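SxtG (Microseira wollei, PDB 6U1R) is an amidinotransferase of the saxitoxin biosynthetic pathway that probably transfers an amidino group by way of a covalent enzyme intermediate. Local coordinates at residues P150-N155 with E211-A216; S231-S236 with E261-D266; D137-I142 with F158-Y163; V207-P212 with N235-E240. All blocks are in the same frame, centred on the assembly; numbering follows the deposited sequence. Where two conformers were deposited one is given.

Interaction 1: P150-N155 with E211-A216; sequences PMADRN and EPTFDA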
loop_
_atom_site.group_PDB
_atom_site.type_symbol
_atom_site.label_atom_id
_atom_site.label_comp_id
_atom_site.label_asym_id
_atom_site.label_seq_id
_atom_site.Cartn_x
_atom_site.Cartn_y
_atom_site.Cartn_z
ATOM N N PRO A 150 -1.468 -6.830 1.374
ATOM C CA PRO A 150 -0.007 -7.002 1.400
ATOM C C PRO A 150 0.351 -8.475 1.291
ATOM O O PRO A 150 0.464 -9.157 2.311
ATOM C CB PRO A 150 0.383 -6.418 2.761
ATOM C CG PRO A 150 -0.824 -6.739 3.652
ATOM C CD PRO A 150 -2.043 -6.764 2.732
ATOM N N MET A 151 0.499 -8.980 0.075
ATOM C CA MET A 151 0.528 -10.419 -0.131
ATOM C C MET A 151 1.905 -11.020 0.132
ATOM O O MET A 151 2.939 -10.448 -0.242
ATOM C CB MET A 151 0.065 -10.738 -1.555
ATOM C CG MET A 151 -1.371 -10.240 -1.831
ATOM S SD MET A 151 -1.950 -10.638 -3.510
ATOM C CE MET A 151 -2.399 -12.366 -3.347
ATOM N N ALA A 152 1.910 -12.193 0.773
ATOM C CA ALA A 152 3.171 -12.844 1.155
ATOM C C ALA A 152 3.878 -13.516 -0.015
ATOM O O ALA A 152 5.097 -13.750 0.058
ATOM C CB ALA A 152 2.917 -13.883 2.252
ATOM N N ASP A 153 3.154 -13.831 -1.087
ATOM C CA ASP A 153 3.736 -14.543 -2.222
ATOM C C ASP A 153 4.459 -13.557 -3.139
ATOM O O ASP A 153 3.831 -12.726 -3.812
ATOM C CB ASP A 153 2.645 -15.319 -2.953
ATOM C CG ASP A 153 3.207 -16.277 -3.990
ATOM O OD1 ASP A 153 4.249 -15.944 -4.589
ATOM O OD2 ASP A 153 2.607 -17.354 -4.199
ATOM N N ARG A 154 5.797 -13.643 -3.148
ATOM C CA ARG A 154 6.627 -12.774 -3.972
ATOM C C ARG A 154 6.181 -12.732 -5.428
ATOM O O ARG A 154 6.237 -11.681 -6.057
ATOM C CB ARG A 154 8.086 -13.238 -3.899
ATOM C CG ARG A 154 8.756 -13.009 -2.559
ATOM C CD ARG A 154 10.057 -13.798 -2.509
ATOM N NE ARG A 154 10.860 -13.467 -1.334
ATOM C CZ ARG A 154 11.822 -14.245 -0.848
ATOM N NH1 ARG A 154 12.100 -15.420 -1.434
ATOM N NH2 ARG A 154 12.518 -13.846 0.213
ATOM N N ASN A 155 5.774 -13.868 -5.999
ATOM C CA ASN A 155 5.400 -13.851 -7.410
ATOM C C ASN A 155 4.137 -13.043 -7.671
ATOM O O ASN A 155 3.848 -12.728 -8.830
ATOM C CB ASN A 155 5.217 -15.272 -7.920
ATOM C CG ASN A 155 6.505 -16.051 -7.924
ATOM O OD1 ASN A 155 6.898 -16.600 -6.904
ATOM N ND2 ASN A 155 7.194 -16.081 -9.076
ATOM N N GLU A 211 6.689 -9.234 9.320
ATOM C CA GLU A 211 5.995 -8.050 8.831
ATOM C C GLU A 211 4.556 -8.409 8.483
ATOM O O GLU A 211 4.229 -9.586 8.310
ATOM C CB GLU A 211 6.702 -7.456 7.610
ATOM C CG GLU A 211 6.526 -8.295 6.370
ATOM C CD GLU A 211 7.440 -7.857 5.252
ATOM O OE1 GLU A 211 7.752 -6.642 5.145
ATOM O OE2 GLU A 211 7.843 -8.756 4.494
ATOM N N PRO A 212 3.675 -7.411 8.351
ATOM C CA PRO A 212 2.254 -7.702 8.070
ATOM C C PRO A 212 2.051 -8.259 6.667
ATOM O O PRO A 212 2.418 -7.610 5.685
ATOM C CB PRO A 212 1.576 -6.335 8.219
ATOM C CG PRO A 212 2.518 -5.469 8.956
ATOM C CD PRO A 212 3.898 -6.002 8.722
ATOM N N THR A 213 1.418 -9.439 6.568
ATOM C CA THR A 213 0.981 -9.992 5.288
ATOM C C THR A 213 -0.399 -10.620 5.442
ATOM O O THR A 213 -0.719 -11.227 6.478
ATOM C CB THR A 213 1.955 -11.054 4.687
ATOM O OG1 THR A 213 2.142 -12.160 5.583
ATOM C CG2 THR A 213 3.298 -10.438 4.357
ATOM N N PHE A 214 -1.223 -10.437 4.417
ATOM C CA PHE A 214 -2.454 -11.209 4.304
ATOM C C PHE A 214 -2.918 -11.226 2.855
ATOM O O PHE A 214 -2.603 -10.324 2.067
ATOM C CB PHE A 214 -3.573 -10.670 5.225
ATOM C CG PHE A 214 -4.118 -9.306 4.853
ATOM C CD1 PHE A 214 -5.116 -9.183 3.888
ATOM C CD2 PHE A 214 -3.667 -8.156 5.488
ATOM C CE1 PHE A 214 -5.630 -7.950 3.563
ATOM C CE2 PHE A 214 -4.192 -6.905 5.167
ATOM C CZ PHE A 214 -5.170 -6.800 4.211
ATOM N N ASP A 215 -3.646 -12.291 2.517
ATOM C CA ASP A 215 -4.430 -12.369 1.293
ATOM C C ASP A 215 -5.878 -12.030 1.631
ATOM O O ASP A 215 -6.410 -12.470 2.661
ATOM C CB ASP A 215 -4.392 -13.774 0.686
ATOM C CG ASP A 215 -3.107 -14.074 -0.077
ATOM O OD1 ASP A 215 -2.099 -13.371 0.125
ATOM O OD2 ASP A 215 -3.117 -15.033 -0.875
ATOM N N ALA A 216 -6.535 -11.293 0.740
ATOM C CA ALA A 216 -7.898 -10.873 1.036
ATOM C C ALA A 216 -8.831 -12.070 1.153
ATOM O O ALA A 216 -9.812 -12.031 1.905
ATOM C CB ALA A 216 -8.378 -9.906 -0.047
HETATM O O HOH W 1 0.289 -14.134 -1.139
#
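Pro150 sets CD over one face of the Phe214 ring, 3.4 Å from the ring centroid and only 19° off the ring normal, a close CH-pi contact. CD sits nearest the CE2 side of the ring, while CG reaches toward the same rim. Although the CB of Phe214 departs from the proline, a chi1 of 68° sets CG between the backbone N and the carbonyl carbon, which turns the ring back to the proline. The backbones are tied beside this CH-pi contact: Phe214 N donates to Pro150 O (3.0 Å) from above the carbonyl plane, and Thr213 CA lies 3.1 Å from that oxygen in a CA-H...O contact. Next along, Ala152 CB packs on Thr213, whose OG1 bonds to Val233 O. Asp215, a predicted active-site residue, shows how one carboxylate divides its duties: OD1 takes a hydrogen bond from a water (2.8 Å) that accepts from Asp153 N, and OD2 is hydrogen-bonded to His264 NE2. Met151, bent at chi3, brings CE within 3.6 Å of Asp215 OD1. This buried crossing joins two loops, one after strand 145-148 and one before strand 219-222, with strand 139-142 and helix 236-245 both packing against Phe214.

Interaction 2: S231-S236 with E261-D266; sequences SHVTNS and EALHID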
loop_
_atom_site.group_PDB
_atom_site.type_symbol
_atom_site.label_atom_id
_atom_site.label_comp_id
_atom_site.label_asym_id
_atom_site.label_seq_id
_atom_site.Cartn_x
_atom_site.Cartn_y
_atom_site.Cartn_z
ATOM N N SER A 231 -3.010 -18.470 8.032
ATOM C CA SER A 231 -2.787 -19.431 6.950
ATOM C C SER A 231 -1.321 -19.388 6.556
ATOM O O SER A 231 -0.514 -18.717 7.196
ATOM C CB SER A 231 -3.668 -19.118 5.738
ATOM O OG SER A 231 -3.183 -17.959 5.114
ATOM N N HIS A 232 -0.972 -20.101 5.479
ATOM C CA HIS A 232 0.396 -20.005 4.982
ATOM C C HIS A 232 0.746 -18.642 4.398
ATOM O O HIS A 232 1.925 -18.429 4.116
ATOM C CB HIS A 232 0.658 -21.098 3.965
ATOM C CG HIS A 232 0.764 -22.452 4.593
ATOM N ND1 HIS A 232 1.728 -22.754 5.530
ATOM C CD2 HIS A 232 0.007 -23.566 4.460
ATOM C CE1 HIS A 232 1.581 -24.004 5.926
ATOM N NE2 HIS A 232 0.544 -24.523 5.290
ATOM N N VAL A 233 -0.204 -17.717 4.232
ATOM C CA VAL A 233 0.116 -16.378 3.753
ATOM C C VAL A 233 -0.353 -15.258 4.684
ATOM O O VAL A 233 0.131 -14.128 4.537
ATOM C CB VAL A 233 -0.434 -16.139 2.326
ATOM C CG1 VAL A 233 0.181 -17.127 1.350
ATOM C CG2 VAL A 233 -1.956 -16.219 2.309
ATOM N N THR A 234 -1.247 -15.515 5.638
ATOM C CA THR A 234 -1.809 -14.477 6.502
ATOM C C THR A 234 -1.318 -14.714 7.928
ATOM O O THR A 234 -1.575 -15.779 8.493
ATOM C CB THR A 234 -3.342 -14.494 6.442
ATOM O OG1 THR A 234 -3.776 -14.100 5.129
ATOM C CG2 THR A 234 -3.940 -13.523 7.452
ATOM N N ASN A 235 -0.597 -13.744 8.492
ATOM C CA ASN A 235 -0.069 -13.857 9.844
ATOM C C ASN A 235 -0.795 -12.921 10.805
ATOM O O ASN A 235 -1.737 -12.209 10.447
ATOM C CB ASN A 235 1.453 -13.618 9.865
ATOM C CG ASN A 235 1.859 -12.216 9.438
ATOM O OD1 ASN A 235 1.026 -11.367 9.108
ATOM N ND2 ASN A 235 3.160 -11.970 9.429
ATOM N N SER A 236 -0.388 -12.980 12.075
ATOM C CA SER A 236 -1.083 -12.199 13.096
ATOM C C SER A 236 -0.907 -10.705 12.859
ATOM O O SER A 236 -1.837 -9.925 13.090
ATOM C CB SER A 236 -0.591 -12.591 14.503
ATOM O OG SER A 236 -1.015 -13.904 14.862
ATOM N N GLU A 261 -2.795 -27.422 5.092
ATOM C CA GLU A 261 -2.451 -26.741 3.849
ATOM C C GLU A 261 -3.126 -25.366 3.716
ATOM O O GLU A 261 -3.198 -24.832 2.602
ATOM C CB GLU A 261 -2.862 -27.618 2.657
ATOM C CG GLU A 261 -2.167 -28.990 2.596
ATOM C CD GLU A 261 -2.843 -30.064 3.430
ATOM O OE1 GLU A 261 -4.086 -30.058 3.519
ATOM O OE2 GLU A 261 -2.131 -30.936 3.969
ATOM N N ALA A 262 -3.651 -24.822 4.817
ATOM C CA ALA A 262 -4.610 -23.724 4.749
ATOM C C ALA A 262 -4.056 -22.546 3.967
ATOM O O ALA A 262 -2.952 -22.062 4.235
ATOM C CB ALA A 262 -5.010 -23.268 6.154
ATOM N N LEU A 263 -4.868 -22.062 3.015
ATOM C CA LEU A 263 -4.534 -20.901 2.201
ATOM C C LEU A 263 -5.859 -20.447 1.578
ATOM O O LEU A 263 -6.362 -21.095 0.657
ATOM C CB LEU A 263 -3.487 -21.251 1.151
ATOM C CG LEU A 263 -2.938 -20.226 0.151
ATOM C CD1 LEU A 263 -3.144 -18.800 0.513
ATOM C CD2 LEU A 263 -1.439 -20.474 -0.019
ATOM N N HIS A 264 -6.437 -19.393 2.150
ATOM C CA HIS A 264 -7.747 -18.831 1.820
ATOM C C HIS A 264 -8.851 -19.572 2.562
ATOM O O HIS A 264 -8.744 -20.773 2.830
ATOM C CB HIS A 264 -7.994 -18.807 0.302
ATOM C CG HIS A 264 -6.923 -18.073 -0.440
ATOM N ND1 HIS A 264 -6.553 -18.382 -1.732
ATOM C CD2 HIS A 264 -6.111 -17.063 -0.044
ATOM C CE1 HIS A 264 -5.549 -17.600 -2.095
ATOM N NE2 HIS A 264 -5.277 -16.776 -1.098
ATOM N N ILE A 265 -9.877 -18.822 2.965
ATOM C CA ILE A 265 -10.930 -19.325 3.849
ATOM C C ILE A 265 -12.194 -19.741 3.089
ATOM O O ILE A 265 -13.115 -20.323 3.701
ATOM C CB ILE A 265 -11.247 -18.260 4.927
ATOM C CG1 ILE A 265 -11.827 -18.885 6.214
ATOM C CG2 ILE A 265 -12.158 -17.130 4.372
ATOM C CD1 ILE A 265 -11.953 -17.870 7.392
ATOM N N ASP A 266 -12.269 -19.484 1.781
ATOM C CA ASP A 266 -13.535 -19.606 1.071
ATOM C C ASP A 266 -13.775 -21.016 0.501
ATOM O O ASP A 266 -14.608 -21.186 -0.398
ATOM C CB ASP A 266 -13.683 -18.494 0.003
ATOM C CG ASP A 266 -12.498 -18.332 -0.946
ATOM O OD1 ASP A 266 -11.422 -18.913 -0.736
ATOM O OD2 ASP A 266 -12.664 -17.544 -1.936
#
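Ser231 OG is gripped by its own loop: it accepts from Val233 N (3.1 Å) and Thr234 N (3.2 Å), an ST turn and ST motif combined, and it also bonds to Asp218 OD2. With the hydroxyl turned inward in this way, Ser231 presents CB to Ala262 O at 3.4 Å. That carbonyl oxygen is the polar meeting point of the two segments, because His232 N donates to it over 3.1 Å in a nearly straight bond of 174°. The His232 ring follows its backbone across, bringing CD2 to 3.3 Å from Ala262 O, while Glu261 lies at the ring edge. His232 NE2 is bonded to Pro260 O, which probably helps to fix the ring's rotation. The apolar half of the contact is tight. Val233 CG2 and Leu263 CD1 are 3.4 Å apart, closer than usual for two methyl carbons, and the Leu263 chi2 of 19° is off the staggered positions, consistent with some strain. The same CD1 lies over one face of the His264 imidazole, 3.3 Å above its plane. His264 is predicted to belong to the active site, and its NE2 bonds to Asp215 OD2. The contact thus illustrates a second shell at work: the Ala262 carbonyl ties the two loops through His232 N, and Val233, through Leu263, probably helps to limit how the His264 imidazole can tilt.

Interaction 3: D137-I142 with F158-Y163; sequences DVFLVI and FEAWAY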
loop_
_atom_site.group_PDB
_atom_site.type_symbol
_atom_site.label_atom_id
_atom_site.label_comp_id
_atom_site.label_asym_id
_atom_site.label_seq_id
_atom_site.Cartn_x
_atom_site.Cartn_y
_atom_site.Cartn_z
ATOM N N ASP A 137 -8.291 -12.802 -4.202
ATOM C CA ASP A 137 -7.089 -12.919 -3.372
ATOM C C ASP A 137 -6.420 -11.574 -3.109
ATOM O O ASP A 137 -5.720 -11.415 -2.101
ATOM C CB ASP A 137 -6.051 -13.827 -4.048
ATOM C CG ASP A 137 -6.536 -15.239 -4.276
ATOM O OD1 ASP A 137 -7.646 -15.595 -3.794
ATOM O OD2 ASP A 137 -5.788 -16.009 -4.948
ATOM N N VAL A 138 -6.604 -10.610 -4.004
ATOM C CA VAL A 138 -5.701 -9.474 -4.145
ATOM C C VAL A 138 -6.268 -8.240 -3.460
ATOM O O VAL A 138 -5.517 -7.361 -3.023
ATOM C CB VAL A 138 -5.441 -9.206 -5.643
ATOM C CG1 VAL A 138 -4.540 -7.977 -5.850
ATOM C CG2 VAL A 138 -4.827 -10.455 -6.283
ATOM N N PHE A 139 -7.602 -8.162 -3.369
ATOM C CA PHE A 139 -8.307 -6.976 -2.890
ATOM C C PHE A 139 -9.434 -7.370 -1.948
ATOM O O PHE A 139 -10.115 -8.365 -2.183
ATOM C CB PHE A 139 -8.978 -6.170 -4.015
ATOM C CG PHE A 139 -8.095 -5.869 -5.197
ATOM C CD1 PHE A 139 -7.239 -4.792 -5.166
ATOM C CD2 PHE A 139 -8.139 -6.656 -6.333
ATOM C CE1 PHE A 139 -6.439 -4.483 -6.258
ATOM C CE2 PHE A 139 -7.322 -6.361 -7.434
ATOM C CZ PHE A 139 -6.475 -5.276 -7.383
ATOM N N LEU A 140 -9.664 -6.544 -0.942
ATOM C CA LEU A 140 -10.861 -6.577 -0.120
ATOM C C LEU A 140 -11.756 -5.413 -0.505
ATOM O O LEU A 140 -11.268 -4.292 -0.702
ATOM C CB LEU A 140 -10.537 -6.431 1.358
ATOM C CG LEU A 140 -9.913 -7.555 2.137
ATOM C CD1 LEU A 140 -9.412 -6.948 3.479
ATOM C CD2 LEU A 140 -10.956 -8.632 2.361
ATOM N N VAL A 141 -13.056 -5.665 -0.597
ATOM C CA VAL A 141 -14.042 -4.600 -0.751
ATOM C C VAL A 141 -14.763 -4.460 0.578
ATOM O O VAL A 141 -15.459 -5.391 1.009
ATOM C CB VAL A 141 -15.044 -4.878 -1.883
ATOM C CG1 VAL A 141 -15.970 -3.668 -2.034
ATOM C CG2 VAL A 141 -14.337 -5.156 -3.170
ATOM N N ILE A 142 -14.608 -3.301 1.219
ATOM C CA ILE A 142 -15.219 -3.013 2.515
ATOM C C ILE A 142 -16.078 -1.765 2.321
ATOM O O ILE A 142 -15.571 -0.636 2.370
ATOM C CB ILE A 142 -14.189 -2.791 3.631
ATOM C CG1 ILE A 142 -13.204 -3.965 3.744
ATOM C CG2 ILE A 142 -14.910 -2.575 4.980
ATOM C CD1 ILE A 142 -13.857 -5.315 4.036
ATOM N N PHE A 158 2.984 -7.835 -8.034
ATOM C CA PHE A 158 2.427 -6.872 -8.974
ATOM C C PHE A 158 1.104 -7.348 -9.555
ATOM O O PHE A 158 0.693 -6.903 -10.635
ATOM C CB PHE A 158 3.439 -6.580 -10.086
ATOM C CG PHE A 158 4.654 -5.854 -9.596
ATOM C CD1 PHE A 158 4.554 -4.538 -9.191
ATOM C CD2 PHE A 158 5.885 -6.492 -9.496
ATOM C CE1 PHE A 158 5.646 -3.846 -8.713
ATOM C CE2 PHE A 158 6.990 -5.796 -9.001
ATOM C CZ PHE A 158 6.867 -4.480 -8.614
ATOM N N GLU A 159 0.411 -8.226 -8.850
ATOM C CA GLU A 159 -0.811 -8.755 -9.416
ATOM C C GLU A 159 -1.908 -7.703 -9.507
ATOM O O GLU A 159 -2.836 -7.878 -10.302
ATOM C CB GLU A 159 -1.285 -9.954 -8.603
ATOM C CG GLU A 159 -2.275 -10.804 -9.342
ATOM C CD GLU A 159 -2.374 -12.204 -8.765
ATOM O OE1 GLU A 159 -1.318 -12.829 -8.506
ATOM O OE2 GLU A 159 -3.508 -12.699 -8.537
ATOM N N ALA A 160 -1.840 -6.612 -8.731
ATOM C CA ALA A 160 -2.889 -5.607 -8.870
ATOM C C ALA A 160 -2.847 -4.885 -10.214
ATOM O O ALA A 160 -3.823 -4.216 -10.566
ATOM C CB ALA A 160 -2.807 -4.572 -7.744
ATOM N N TRP A 161 -1.760 -5.011 -10.973
ATOM C CA TRP A 161 -1.576 -4.172 -12.157
ATOM C C TRP A 161 -2.683 -4.376 -13.190
ATOM O O TRP A 161 -3.157 -3.404 -13.797
ATOM C CB TRP A 161 -0.200 -4.447 -12.761
ATOM C CG TRP A 161 0.893 -3.641 -12.094
ATOM C CD1 TRP A 161 0.855 -3.043 -10.847
ATOM C CD2 TRP A 161 2.166 -3.311 -12.653
ATOM N NE1 TRP A 161 2.032 -2.372 -10.613
ATOM C CE2 TRP A 161 2.851 -2.519 -11.704
ATOM C CE3 TRP A 161 2.790 -3.603 -13.869
ATOM C CZ2 TRP A 161 4.132 -2.021 -11.935
ATOM C CZ3 TRP A 161 4.062 -3.109 -14.099
ATOM C CH2 TRP A 161 4.719 -2.325 -13.138
ATOM N N ALA A 162 -3.129 -5.614 -13.398
ATOM C CA ALA A 162 -4.162 -5.837 -14.416
ATOM C C ALA A 162 -5.462 -5.113 -14.092
ATOM O O ALA A 162 -6.260 -4.848 -15.009
ATOM C CB ALA A 162 -4.440 -7.331 -14.583
ATOM N N TYR A 163 -5.667 -4.743 -12.828
ATOM C CA TYR A 163 -6.890 -4.119 -12.348
ATOM C C TYR A 163 -6.829 -2.599 -12.251
ATOM O O TYR A 163 -7.824 -1.985 -11.868
ATOM C CB TYR A 163 -7.234 -4.672 -10.967
ATOM C CG TYR A 163 -7.335 -6.176 -10.921
ATOM C CD1 TYR A 163 -6.209 -6.962 -10.741
ATOM C CD2 TYR A 163 -8.565 -6.813 -11.051
ATOM C CE1 TYR A 163 -6.293 -8.336 -10.707
ATOM C CE2 TYR A 163 -8.659 -8.170 -11.002
ATOM C CZ TYR A 163 -7.521 -8.935 -10.837
ATOM O OH TYR A 163 -7.640 -10.287 -10.795
#
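Phe139 drives the edge of its ring into the face of Tyr163, an edge-to-face pair with centroids 5.0 Å apart and planes at 75°. The leading bump is CE2, which comes to 3.5 Å from Tyr163 CG, toward the root of the tyrosine ring and away from its hydroxyl. Beside it, CZ fits against the methyl of Ala160, whose CB is 3.8 Å away. Ala160 CB and Val138 CG1 lie on the same side of the Phe139 ring plane, CG1 3.5 Å above the face, while Tyr163 meets the CE2-CZ edge, so the outer end of the phenyl group occupies a hollow shaped by all three. The two branches of this valine part company, because with CG1 opposite the backbone N (chi1 178°) CG1 faces Ala160 while CG2 is left to meet Glu159. There Val138 CG2 touches Glu159 OE2 at 3.4 Å, the extended glutamate lying obliquely across the methyl. The carboxylate has its strong partner elsewhere, in Arg156, which forms salt bridges to both Glu159 OE2 and Asp137 OD2 and so probably offsets the nearness of two like charges. Across the contact no hydrogen bond is made; direct touching is largely apolar and van der Waals, with Arg156 bridging from outside. On the far side of residues 158-163, Trp161 stacks edge-to-face with Phe186 of the second subunit. Strand 139-142 pairs antiparallel with 145-148, and 176-179 joins parallel to the latter after helix 164-172, a beta-beta-alpha-beta order consistent with the alpha/beta propeller of the amidinotransferase family.

Interaction 4: V207-P212 with N235-E240; sequences VTEFEP and NSLGIE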
loop_
_atom_site.group_PDB
_atom_site.type_symbol
_atom_site.label_atom_id
_atom_site.label_comp_id
_atom_site.label_asym_id
_atom_site.label_seq_id
_atom_site.Cartn_x
_atom_site.Cartn_y
_atom_site.Cartn_z
ATOM N N VAL A 207 4.511 -18.722 7.147
ATOM C CA VAL A 207 4.865 -17.320 7.362
ATOM C C VAL A 207 5.146 -17.077 8.838
ATOM O O VAL A 207 4.572 -17.730 9.731
ATOM C CB VAL A 207 3.798 -16.330 6.856
ATOM C CG1 VAL A 207 3.868 -16.181 5.331
ATOM C CG2 VAL A 207 2.425 -16.706 7.331
ATOM N N THR A 208 6.052 -16.138 9.086
ATOM C CA THR A 208 6.489 -15.725 10.411
ATOM C C THR A 208 5.747 -14.452 10.799
ATOM O O THR A 208 4.773 -14.051 10.141
ATOM C CB THR A 208 7.997 -15.475 10.431
ATOM O OG1 THR A 208 8.277 -14.308 9.639
ATOM C CG2 THR A 208 8.761 -16.661 9.875
ATOM N N GLU A 209 6.225 -13.786 11.858
ATOM C CA GLU A 209 5.698 -12.488 12.278
ATOM C C GLU A 209 6.670 -11.348 11.991
ATOM O O GLU A 209 6.694 -10.338 12.700
ATOM C CB GLU A 209 5.326 -12.523 13.761
ATOM C CG GLU A 209 4.171 -13.494 14.085
ATOM C CD GLU A 209 2.861 -13.128 13.390
ATOM O OE1 GLU A 209 2.595 -11.921 13.204
ATOM O OE2 GLU A 209 2.087 -14.059 13.055
ATOM N N PHE A 210 7.471 -11.481 10.932
ATOM C CA PHE A 210 8.426 -10.435 10.583
ATOM C C PHE A 210 7.722 -9.141 10.154
ATOM O O PHE A 210 8.117 -8.046 10.577
ATOM C CB PHE A 210 9.356 -10.986 9.503
ATOM C CG PHE A 210 10.171 -9.955 8.790
ATOM C CD1 PHE A 210 11.267 -9.367 9.405
ATOM C CD2 PHE A 210 9.869 -9.609 7.486
ATOM C CE1 PHE A 210 12.030 -8.432 8.734
ATOM C CE2 PHE A 210 10.614 -8.677 6.816
ATOM C CZ PHE A 210 11.706 -8.083 7.439
ATOM N N GLU A 211 6.689 -9.234 9.320
ATOM C CA GLU A 211 5.995 -8.050 8.831
ATOM C C GLU A 211 4.556 -8.409 8.483
ATOM O O GLU A 211 4.229 -9.586 8.310
ATOM C CB GLU A 211 6.702 -7.456 7.610
ATOM C CG GLU A 211 6.526 -8.295 6.370
ATOM C CD GLU A 211 7.440 -7.857 5.252
ATOM O OE1 GLU A 211 7.752 -6.642 5.145
ATOM O OE2 GLU A 211 7.843 -8.756 4.494
ATOM N N PRO A 212 3.675 -7.411 8.351
ATOM C CA PRO A 212 2.254 -7.702 8.070
ATOM C C PRO A 212 2.051 -8.259 6.667
ATOM O O PRO A 212 2.418 -7.610 5.685
ATOM C CB PRO A 212 1.576 -6.335 8.219
ATOM C CG PRO A 212 2.518 -5.469 8.956
ATOM C CD PRO A 212 3.898 -6.002 8.722
ATOM N N ASN A 235 -0.597 -13.744 8.492
ATOM C CA ASN A 235 -0.069 -13.857 9.844
ATOM C C ASN A 235 -0.795 -12.921 10.805
ATOM O O ASN A 235 -1.737 -12.209 10.447
ATOM C CB ASN A 235 1.453 -13.618 9.865
ATOM C CG ASN A 235 1.859 -12.216 9.438
ATOM O OD1 ASN A 235 1.026 -11.367 9.108
ATOM N ND2 ASN A 235 3.160 -11.970 9.429
ATOM N N SER A 236 -0.388 -12.980 12.075
ATOM C CA SER A 236 -1.083 -12.199 13.096
ATOM C C SER A 236 -0.907 -10.705 12.859
ATOM O O SER A 236 -1.837 -9.925 13.090
ATOM C CB SER A 236 -0.591 -12.591 14.503
ATOM O OG SER A 236 -1.015 -13.904 14.862
ATOM N N LEU A 237 0.272 -10.282 12.391
ATOM C CA LEU A 237 0.485 -8.859 12.105
ATOM C C LEU A 237 -0.450 -8.378 10.998
ATOM O O LEU A 237 -0.937 -7.240 11.031
ATOM C CB LEU A 237 1.939 -8.592 11.698
ATOM C CG LEU A 237 3.023 -8.454 12.781
ATOM C CD1 LEU A 237 4.363 -8.091 12.117
ATOM C CD2 LEU A 237 2.646 -7.425 13.827
ATOM N N GLY A 238 -0.667 -9.213 9.983
ATOM C CA GLY A 238 -1.569 -8.831 8.908
ATOM C C GLY A 238 -2.998 -8.689 9.391
ATOM O O GLY A 238 -3.697 -7.741 9.024
ATOM N N ILE A 239 -3.449 -9.628 10.229
ATOM C CA ILE A 239 -4.789 -9.530 10.808
ATOM C C ILE A 239 -4.891 -8.287 11.674
ATOM O O ILE A 239 -5.890 -7.552 11.621
ATOM C CB ILE A 239 -5.107 -10.803 11.616
ATOM C CG1 ILE A 239 -5.244 -12.009 10.703
ATOM C CG2 ILE A 239 -6.362 -10.637 12.456
ATOM C CD1 ILE A 239 -5.196 -13.321 11.425
ATOM N N GLU A 240 -3.857 -8.046 12.500
ATOM C CA GLU A 240 -3.824 -6.866 13.366
ATOM C C GLU A 240 -3.869 -5.584 12.547
ATOM O O GLU A 240 -4.539 -4.604 12.924
ATOM C CB GLU A 240 -2.562 -6.884 14.249
ATOM C CG GLU A 240 -2.544 -5.798 15.337
ATOM C CD GLU A 240 -1.223 -5.672 16.105
ATOM O OE1 GLU A 240 -0.209 -6.314 15.739
ATOM O OE2 GLU A 240 -1.204 -4.902 17.090
#
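Asn235 is the N-cap of helix 236-245, and the loop 207-212 completes the capping of that helix end. Asn235 OD1 accepts from Gly238 N (2.9 Å) within the helix and also bonds to Thr213 N. The amide nitrogen turns the other way, into the loop: ND2 donates to Thr208 O over 2.7 Å and to Glu211 O over 2.8 Å, both partners lying close to the amide plane, so that each N-H is used and the group is held flat. A chi1 of 64° tucks CG between the backbone N and carbonyl carbon, from where the amide can serve helix and loop together. Glu209 comes from outside and folds back at chi2 (-62°) to bring its carboxylate over the first turn. Its two oxygens work side by side, each through its syn lone pair: OE2 accepts from Ser236 N (2.9 Å) and OE1 from Leu237 N (3.0 Å). Below this polar layer Leu237 CD1 rests 3.3 Å from Glu209 O and 4.0 Å from Pro212 CD. Behind the loop, Lys168 of the second subunit bonds to Phe210 O and makes a cation-pi contact with its ring. Three successive backbone N-H groups of the helix start, which lack acceptors within the helix, are thereby satisfied by two side chains, and the negative Glu209 sits where the helix dipole would probably stabilise its ionised form, with Lys230 adding a long, weak ion pair to OE2.

How the interactions relate
Along the chain the segments of interactions 3 and 1 alternate; interaction 4 opens at 207-212, where interaction 1 ends, and interaction 2 opens at 231-236, where interaction 4 ends. Glu211 and Pro212 are shared by 1 and 4, Asn235 and Ser236 by 4 and 2. The centres of 1 and 4 lie about 9 Å apart, those of 1 and 2 about 10 Å and those of 1 and 3 about 12 Å, whereas 3 and 4 stand about 19 Å apart without touching. Interactions 1 and 2 each touch the other three: they meet at the predicted active-site pair, and interaction 1 meets interaction 3 at the end of helix 135-138, where Ala216 N bonds to Asp137 O. Interactions 1, 3 and 4 also reach the second subunit, so the surroundings of the predicted site run on to the subunit interface.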